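PDB 4E6F: uncharacterized protein from Bacteroides ovatus, which is of unknown function but belongs to the DUF4468 family, whose domain has a TBP-like fold. Local coordinates for residues 115-120 / 129-134; 142-145 / 151-154. All coordinates share one frame; numbering follows the deposited sequence. Where two conformers were deposited one is given.

Overall arrangement
Contact 1 and contact 2 follow each other along the chain, with centres about 12 Å apart. Contact 1 sets the loop before helix 133-136 against strand 107-119 of the antiparallel sheet; contact 2 sets the loop 142-145 against the early turns of helix 149-169. Arg152 of contact 2 joins them: its NH1 forms a salt bridge with Asp133 OD1 of contact 1 at 2.9 Å, and Arg152 NH1 probably also hydrogen-bonds Ile131 O at 2.9 Å. Trp151, on the same helix, meets Phe117 and Tyr119 edge-to-face. No active site is known; a nitrate, probably from the crystallisation liquor, sits beside Arg153 and Lys154 at contact 2.

Contact 1: residues 115-120 / 129-134; sequences IRFTYR and EWITDK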
ATOM      1  N   ILE A 115       8.087  -1.793  -2.666  1.00 12.36           N
ATOM      2  CA  ILE A 115       7.744  -0.414  -2.999  1.00 12.02           C
ATOM      3  C   ILE A 115       8.978   0.356  -3.425  1.00 15.13           C
ATOM      4  O   ILE A 115       9.966   0.413  -2.680  1.00 15.14           O
ATOM      5  CB  ILE A 115       7.077   0.262  -1.790  1.00 14.75           C
ATOM      6  CG1 ILE A 115       5.794  -0.516  -1.381  1.00 14.76           C
ATOM      7  CG2 ILE A 115       6.789   1.776  -2.086  1.00 16.50           C
ATOM      8  CD1 ILE A 115       5.231  -0.159  -0.033  1.00 16.66           C
ATOM      9  N   ARG A 116       8.904   0.961  -4.614  1.00 13.81           N
ATOM     10  CA  ARG A 116       9.996   1.777  -5.121  1.00 14.23           C
ATOM     11  C   ARG A 116       9.420   2.976  -5.833  1.00 16.47           C
ATOM     12  O   ARG A 116       8.372   2.897  -6.483  1.00 16.26           O
ATOM     13  CB  ARG A 116      10.940   0.969  -6.028  1.00 15.66           C
ATOM     14  CG  ARG A 116      10.276   0.389  -7.246  1.00 20.30           C
ATOM     15  CD  ARG A 116      11.247  -0.450  -8.077  1.00 30.40           C
ATOM     16  NE  ARG A 116      10.528  -1.130  -9.153  1.00 35.42           N
ATOM     17  CZ  ARG A 116      10.245  -0.581 -10.329  1.00 47.60           C
ATOM     18  NH1 ARG A 116      10.650   0.653 -10.608  1.00 40.51           N
ATOM     19  NH2 ARG A 116       9.552  -1.258 -11.231  1.00 37.92           N
ATOM     20  N   PHE A 117      10.126   4.082  -5.719  1.00 14.51           N
ATOM     21  CA  PHE A 117       9.710   5.355  -6.278  1.00 13.58           C
ATOM     22  C   PHE A 117      10.586   5.771  -7.424  1.00 16.77           C
ATOM     23  O   PHE A 117      11.800   5.515  -7.401  1.00 16.86           O
ATOM     24  CB  PHE A 117       9.794   6.439  -5.194  1.00 14.18           C
ATOM     25  CG  PHE A 117       9.044   6.123  -3.919  1.00 13.94           C
ATOM     26  CD1 PHE A 117       7.654   6.239  -3.860  1.00 15.38           C
ATOM     27  CD2 PHE A 117       9.725   5.707  -2.777  1.00 14.53           C
ATOM     28  CE1 PHE A 117       6.953   5.925  -2.681  1.00 15.27           C
ATOM     29  CE2 PHE A 117       9.030   5.408  -1.592  1.00 16.27           C
ATOM     30  CZ  PHE A 117       7.652   5.544  -1.546  1.00 14.33           C
ATOM     31  N   THR A 118       9.968   6.406  -8.426  1.00 15.20           N
ATOM     32  CA  THR A 118      10.670   6.994  -9.570  1.00 15.52           C
ATOM     33  C   THR A 118      10.220   8.442  -9.596  1.00 18.63           C
ATOM     34  O   THR A 118       9.060   8.745  -9.906  1.00 18.44           O
ATOM     35  CB  THR A 118      10.413   6.234 -10.865  1.00 18.64           C
ATOM     36  OG1 THR A 118      10.712   4.860 -10.642  1.00 19.14           O
ATOM     37  CG2 THR A 118      11.269   6.769 -12.020  1.00 18.82           C
ATOM     38  N   TYR A 119      11.134   9.331  -9.248  1.00 16.41           N
ATOM     39  CA  TYR A 119      10.832  10.742  -9.071  1.00 16.53           C
ATOM     40  C   TYR A 119      11.532  11.596 -10.115  1.00 19.92           C
ATOM     41  O   TYR A 119      12.744  11.452 -10.312  1.00 20.35           O
ATOM     42  CB  TYR A 119      11.303  11.137  -7.655  1.00 16.67           C
ATOM     43  CG  TYR A 119      10.898  12.523  -7.195  1.00 17.83           C
ATOM     44  CD1 TYR A 119       9.554  12.871  -7.054  1.00 19.08           C
ATOM     45  CD2 TYR A 119      11.853  13.441  -6.773  1.00 18.82           C
ATOM     46  CE1 TYR A 119       9.180  14.127  -6.585  1.00 19.13           C
ATOM     47  CE2 TYR A 119      11.486  14.696  -6.285  1.00 20.45           C
ATOM     48  CZ  TYR A 119      10.148  15.017  -6.161  1.00 19.98           C
ATOM     49  OH  TYR A 119       9.790  16.249  -5.662  1.00 20.91           O
ATOM     50  N   ARG A 120      10.755  12.485 -10.780  1.00 20.12           N
ATOM     51  CA  ARG A 120      11.278  13.389 -11.811  0.50 21.72           C
ATOM     52  C   ARG A 120      12.061  12.579 -12.864  1.00 25.78           C
ATOM     53  O   ARG A 120      13.169  12.983 -13.281  1.00 25.81           O
ATOM     54  CB  ARG A 120      12.143  14.516 -11.185  0.50 22.98           C
ATOM     55  CG  ARG A 120      11.513  15.192  -9.965  0.50 31.62           C
ATOM     56  CD  ARG A 120      11.079  16.610 -10.230  0.50 36.15           C
ATOM     57  NE  ARG A 120      10.156  17.104  -9.206  0.50 35.55           N
ATOM     58  CZ  ARG A 120      10.431  18.095  -8.362  0.50 41.73           C
ATOM     59  NH1 ARG A 120      11.611  18.702  -8.402  0.50 23.61           N
ATOM     60  NH2 ARG A 120       9.527  18.486  -7.473  0.50 25.79           N
ATOM     61  N   GLU A 129      15.282   2.491   2.091  1.00 21.37           N
ATOM     62  CA  GLU A 129      16.345   3.472   2.339  0.50 21.66           C
ATOM     63  C   GLU A 129      15.765   4.870   2.351  1.00 24.90           C
ATOM     64  O   GLU A 129      16.528   5.856   2.287  1.00 26.28           O
ATOM     65  CB  GLU A 129      17.466   3.367   1.260  0.50 23.25           C
ATOM     66  CG  GLU A 129      17.689   1.987   0.645  0.50 32.46           C
ATOM     67  CD  GLU A 129      18.128   0.859   1.562  0.50 49.96           C
ATOM     68  OE1 GLU A 129      18.802   1.130   2.582  0.50 54.24           O
ATOM     69  OE2 GLU A 129      17.835  -0.311   1.225  0.50 45.22           O
ATOM     70  N   TRP A 130      14.402   4.986   2.451  1.00 20.39           N
ATOM     71  CA  TRP A 130      13.745   6.258   2.313  0.70 19.67           C
ATOM     72  C   TRP A 130      12.649   6.568   3.366  1.00 22.59           C
ATOM     73  O   TRP A 130      12.675   7.639   3.973  1.00 24.06           O
ATOM     74  CB  TRP A 130      13.141   6.283   0.911  0.70 18.34           C
ATOM     75  CG  TRP A 130      13.081   7.635   0.277  0.70 17.84           C
ATOM     76  CD1 TRP A 130      11.974   8.242  -0.230  0.70 20.68           C
ATOM     77  CD2 TRP A 130      14.169   8.562   0.099  0.70 17.59           C
ATOM     78  NE1 TRP A 130      12.303   9.476  -0.742  0.70 20.84           N
ATOM     79  CE2 TRP A 130      13.642   9.703  -0.546  0.70 21.25           C
ATOM     80  CE3 TRP A 130      15.546   8.529   0.403  0.70 18.76           C
ATOM     81  CZ2 TRP A 130      14.429  10.833  -0.843  0.70 20.69           C
ATOM     82  CZ3 TRP A 130      16.327   9.644   0.106  0.70 21.32           C
ATOM     83  CH2 TRP A 130      15.768  10.778  -0.511  0.70 22.16           C
ATOM     84  N   ILE A 131      11.666   5.649   3.563  1.00 15.48           N
ATOM     85  CA  ILE A 131      10.531   5.937   4.473  1.00 14.69           C
ATOM     86  C   ILE A 131      10.549   5.143   5.777  1.00 16.78           C
ATOM     87  O   ILE A 131       9.628   5.276   6.574  1.00 16.78           O
ATOM     88  CB  ILE A 131       9.164   5.747   3.753  1.00 16.94           C
ATOM     89  CG1 ILE A 131       8.940   4.284   3.260  1.00 17.10           C
ATOM     90  CG2 ILE A 131       9.034   6.746   2.601  1.00 18.13           C
ATOM     91  CD1 ILE A 131       7.492   4.010   2.843  1.00 16.28           C
ATOM     92  N   THR A 132      11.555   4.301   5.981  1.00 14.29           N
ATOM     93  CA  THR A 132      11.678   3.539   7.222  1.00 13.98           C
ATOM     94  C   THR A 132      11.996   4.463   8.400  1.00 18.26           C
ATOM     95  O   THR A 132      12.496   5.579   8.192  1.00 18.48           O
ATOM     96  CB  THR A 132      12.777   2.494   7.095  1.00 18.11           C
ATOM     97  OG1 THR A 132      13.971   3.138   6.640  1.00 20.08           O
ATOM     98  CG2 THR A 132      12.380   1.348   6.161  1.00 18.00           C
ATOM     99  N   ASP A 133      11.720   4.005   9.628  1.00 16.42           N
ATOM    100  CA  ASP A 133      11.997   4.822  10.830  1.00 16.65           C
ATOM    101  C   ASP A 133      13.427   5.356  10.850  1.00 22.05           C
ATOM    102  O   ASP A 133      13.650   6.513  11.218  1.00 21.55           O
ATOM    103  CB  ASP A 133      11.779   3.984  12.107  1.00 18.22           C
ATOM    104  CG  ASP A 133      10.347   3.602  12.413  1.00 19.02           C
ATOM    105  OD1 ASP A 133       9.445   3.930  11.596  1.00 19.73           O
ATOM    106  OD2 ASP A 133      10.113   2.995  13.485  1.00 24.59           O
ATOM    107  N   LYS A 134      14.399   4.503  10.469  1.00 19.76           N
ATOM    108  CA  LYS A 134      15.827   4.829  10.477  1.00 21.58           C
ATOM    109  C   LYS A 134      16.109   6.145   9.753  1.00 25.06           C
ATOM    110  O   LYS A 134      16.933   6.942  10.219  1.00 24.68           O
ATOM    111  CB  LYS A 134      16.625   3.673   9.827  1.00 24.99           C
ATOM    112  CG  LYS A 134      18.141   3.820   9.894  1.00 34.10           C
ATOM    113  CD  LYS A 134      18.811   2.695   9.113  1.00 42.71           C
ATOM    114  CE  LYS A 134      20.284   2.941   8.900  1.00 57.39           C
ATOM    115  NZ  LYS A 134      20.911   1.830   8.140  1.00 72.50           N
TER
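Phe117 on strand 107-119 meets Ile131 and Trp130 through apolar contacts alone. Phe117 CE2 lies 4.4 Å from Ile131 CG2, the methyl approaching the ring obliquely. With chi1 at 62°, Ile131 tucks CG1 between its backbone N and carbonyl carbon, which leaves CG2 anti to that carbon and turned to the phenyl group. In the Trp130 conformer described here, CD1 comes within 4.2 Å of Phe117 CD2, again obliquely; because Trp130 was deposited in two conformers, this contact is doubtful. Phe117 carries CG beside its backbone N (chi1 -54°), which turns the ring toward the loop 129-134. The strand belongs to the antiparallel sheet of the TBP-like fold, and helix 149-169 packs against the same cluster: Thr155 touches both Phe117 and Ile131, while Trp151 stands edge-to-face to the Phe117 ring. Ile131 also touches Phe27 of strand 24-32. Backbone hydrogen bonds tie Phe117 to Tyr125, and the Tyr125 ring in turn stacks on Trp130.

Contact 2: residues 142-145 / 151-154; sequences TKLV and WRRK. With NO3 (nitrate ion), chain C.
A loop packed on a helix beside a bound anion: Leu144, in the coil that leads into helix 149-169, turns back onto Arg152 and Arg153 and divides its two methyls between them. Its CD2 crosses the aliphatic part of Arg152, Leu144 CD2 lying 3.6 Å from Arg152 CD. CD1 meets the other arginine at Arg153 CG, 3.7 Å away, and also sits over one face of the Arg153 guanidinium. Arg152 extends with CG anti to its backbone N (chi1 179°), carrying its polar end past the leucine to Tyr13 O, Asp133 and Ile131 O. These bonds tie the N-terminal chain, the loop before helix 133-136 and the first residue of that helix to helix 149-169, whose Trp151 and Lys154 touch strand 72-85 of the TBP-like fold. Arg153 bonds Asp10 through NE, and Asp10 also touches Leu144. Nitrate O1 lies at the edge of the Arg153 guanidinium, 3.2 Å from NH1, while NH1 gives O2 a weak hydrogen bond of 3.3 Å. Lys154, its chain bent at chi2 and chi4, curls its NZ to 2.8 Å from nitrate O2, with a weaker bond to O3. With an alanine in place of Arg153, Asp10 would probably lose its salt-bridge mate, Leu144 CD1 the flat group beneath it, and the nitrate its weak bond from NH1.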
ATOM      1  N   THR A 142       9.338  11.183  17.466  1.00 24.94           N
ATOM      2  CA  THR A 142       8.247  12.113  17.792  1.00 23.68           C
ATOM      3  C   THR A 142       7.814  12.948  16.597  1.00 26.92           C
ATOM      4  O   THR A 142       6.720  13.531  16.603  1.00 27.35           O
ATOM      5  CB  THR A 142       8.646  13.020  18.953  1.00 32.98           C
ATOM      6  OG1 THR A 142       9.873  13.688  18.634  1.00 31.24           O
ATOM      7  CG2 THR A 142       8.762  12.254  20.283  1.00 31.38           C
ATOM      8  N   LYS A 143       8.693  13.053  15.577  1.00 23.46           N
ATOM      9  CA  LYS A 143       8.379  13.841  14.407  1.00 21.58           C
ATOM     10  C   LYS A 143       8.903  13.150  13.189  1.00 22.33           C
ATOM     11  O   LYS A 143       9.905  12.441  13.253  1.00 22.16           O
ATOM     12  CB  LYS A 143       9.030  15.241  14.479  1.00 23.67           C
ATOM     13  CG  LYS A 143       8.432  16.212  15.495  1.00 23.03           C
ATOM     14  CD  LYS A 143       9.189  17.559  15.454  1.00 24.33           C
ATOM     15  CE  LYS A 143       8.636  18.568  16.449  1.00 24.36           C
ATOM     16  NZ  LYS A 143       9.536  19.760  16.602  1.00 25.78           N
ATOM     17  N   LEU A 144       8.271  13.438  12.072  1.00 20.87           N
ATOM     18  CA  LEU A 144       8.762  13.056  10.766  1.00 18.90           C
ATOM     19  C   LEU A 144       9.955  13.930  10.399  1.00 22.66           C
ATOM     20  O   LEU A 144       9.906  15.149  10.618  1.00 22.97           O
ATOM     21  CB  LEU A 144       7.646  13.273   9.738  1.00 18.90           C
ATOM     22  CG  LEU A 144       6.471  12.312   9.829  1.00 21.68           C
ATOM     23  CD1 LEU A 144       5.343  12.774   8.925  1.00 23.33           C
ATOM     24  CD2 LEU A 144       6.898  10.902   9.391  1.00 21.81           C
ATOM     25  N   VAL A 145      11.009  13.332   9.811  1.00 18.43           N
ATOM     26  CA  VAL A 145      12.150  14.104   9.276  1.00 17.44           C
ATOM     27  C   VAL A 145      11.545  14.992   8.192  1.00 19.55           C
ATOM     28  O   VAL A 145      10.850  14.476   7.317  1.00 18.73           O
ATOM     29  CB  VAL A 145      13.278  13.163   8.762  1.00 20.70           C
ATOM     30  CG1 VAL A 145      14.332  13.938   7.973  1.00 19.97           C
ATOM     31  CG2 VAL A 145      13.937  12.407   9.913  1.00 20.54           C
ATOM     32  N   TRP A 151       7.056  11.822   1.632  1.00 13.95           N
ATOM     33  CA  TRP A 151       7.205  10.434   1.213  1.00 13.30           C
ATOM     34  C   TRP A 151       6.534   9.481   2.195  1.00 16.04           C
ATOM     35  O   TRP A 151       5.775   8.602   1.783  1.00 15.93           O
ATOM     36  CB  TRP A 151       8.696  10.086   1.104  1.00 12.30           C
ATOM     37  CG  TRP A 151       9.402  10.934   0.092  1.00 13.33           C
ATOM     38  CD1 TRP A 151      10.042  12.118   0.311  1.00 16.16           C
ATOM     39  CD2 TRP A 151       9.455  10.701  -1.316  1.00 12.92           C
ATOM     40  NE1 TRP A 151      10.522  12.624  -0.875  1.00 15.51           N
ATOM     41  CE2 TRP A 151      10.172  11.772  -1.894  1.00 16.02           C
ATOM     42  CE3 TRP A 151       9.020   9.657  -2.145  1.00 13.15           C
ATOM     43  CZ2 TRP A 151      10.435  11.840  -3.273  1.00 15.54           C
ATOM     44  CZ3 TRP A 151       9.265   9.724  -3.505  1.00 14.59           C
ATOM     45  CH2 TRP A 151       9.956  10.814  -4.061  1.00 15.54           C
ATOM     46  N   ARG A 152       6.816   9.654   3.486  1.00 14.50           N
ATOM     47  CA  ARG A 152       6.274   8.756   4.498  1.00 13.87           C
ATOM     48  C   ARG A 152       4.753   8.961   4.668  1.00 16.12           C
ATOM     49  O   ARG A 152       4.001   7.975   4.691  1.00 15.50           O
ATOM     50  CB  ARG A 152       7.019   8.948   5.814  1.00 15.29           C
ATOM     51  CG  ARG A 152       6.481   8.033   6.927  1.00 16.28           C
ATOM     52  CD  ARG A 152       7.578   7.703   7.921  1.00 15.79           C
ATOM     53  NE  ARG A 152       7.059   7.069   9.147  1.00 16.48           N
ATOM     54  CZ  ARG A 152       7.693   6.115   9.821  1.00 17.49           C
ATOM     55  NH1 ARG A 152       8.798   5.569   9.332  1.00 15.56           N
ATOM     56  NH2 ARG A 152       7.192   5.656  10.959  1.00 16.78           N
ATOM     57  N   ARG A 153       4.287  10.225   4.775  1.00 15.62           N
ATOM     58  CA  ARG A 153       2.845  10.442   4.896  1.00 15.21           C
ATOM     59  C   ARG A 153       2.068   9.861   3.718  1.00 18.46           C
ATOM     60  O   ARG A 153       1.050   9.189   3.923  1.00 16.85           O
ATOM     61  CB  ARG A 153       2.515  11.944   4.945  1.00 17.20           C
ATOM     62  CG  ARG A 153       2.855  12.628   6.237  1.00 20.16           C
ATOM     63  CD  ARG A 153       2.129  13.970   6.319  1.00 22.91           C
ATOM     64  NE  ARG A 153       2.739  14.832   7.330  1.00 25.35           N
ATOM     65  CZ  ARG A 153       3.650  15.776   7.088  1.00 26.55           C
ATOM     66  NH1 ARG A 153       4.033  16.043   5.842  1.00 25.55           N
ATOM     67  NH2 ARG A 153       4.157  16.485   8.087  1.00 24.73           N
ATOM     68  N   LYS A 154       2.473  10.218   2.489  1.00 15.09           N
ATOM     69  CA  LYS A 154       1.682   9.822   1.326  1.00 15.83           C
ATOM     70  C   LYS A 154       1.747   8.316   1.087  1.00 17.80           C
ATOM     71  O   LYS A 154       0.752   7.758   0.606  1.00 17.29           O
ATOM     72  CB  LYS A 154       2.062  10.642   0.081  1.00 17.38           C
ATOM     73  CG  LYS A 154       1.745  12.144   0.240  1.00 22.67           C
ATOM     74  CD  LYS A 154       0.279  12.433   0.495  1.00 25.34           C
ATOM     75  CE  LYS A 154      -0.058  13.905   0.405  1.00 27.28           C
ATOM     76  NZ  LYS A 154       0.048  14.599   1.720  1.00 36.48           N
TER
HETATM   77  N   NO3 C 401       3.063  16.066   2.312  0.60 24.43           N
HETATM   78  O1  NO3 C 401       3.888  16.866   2.728  0.60 30.03           O
HETATM   79  O2  NO3 C 401       2.452  15.310   3.033  0.60 21.05           O
HETATM   80  O3  NO3 C 401       2.846  16.016   0.999  0.60 20.69           O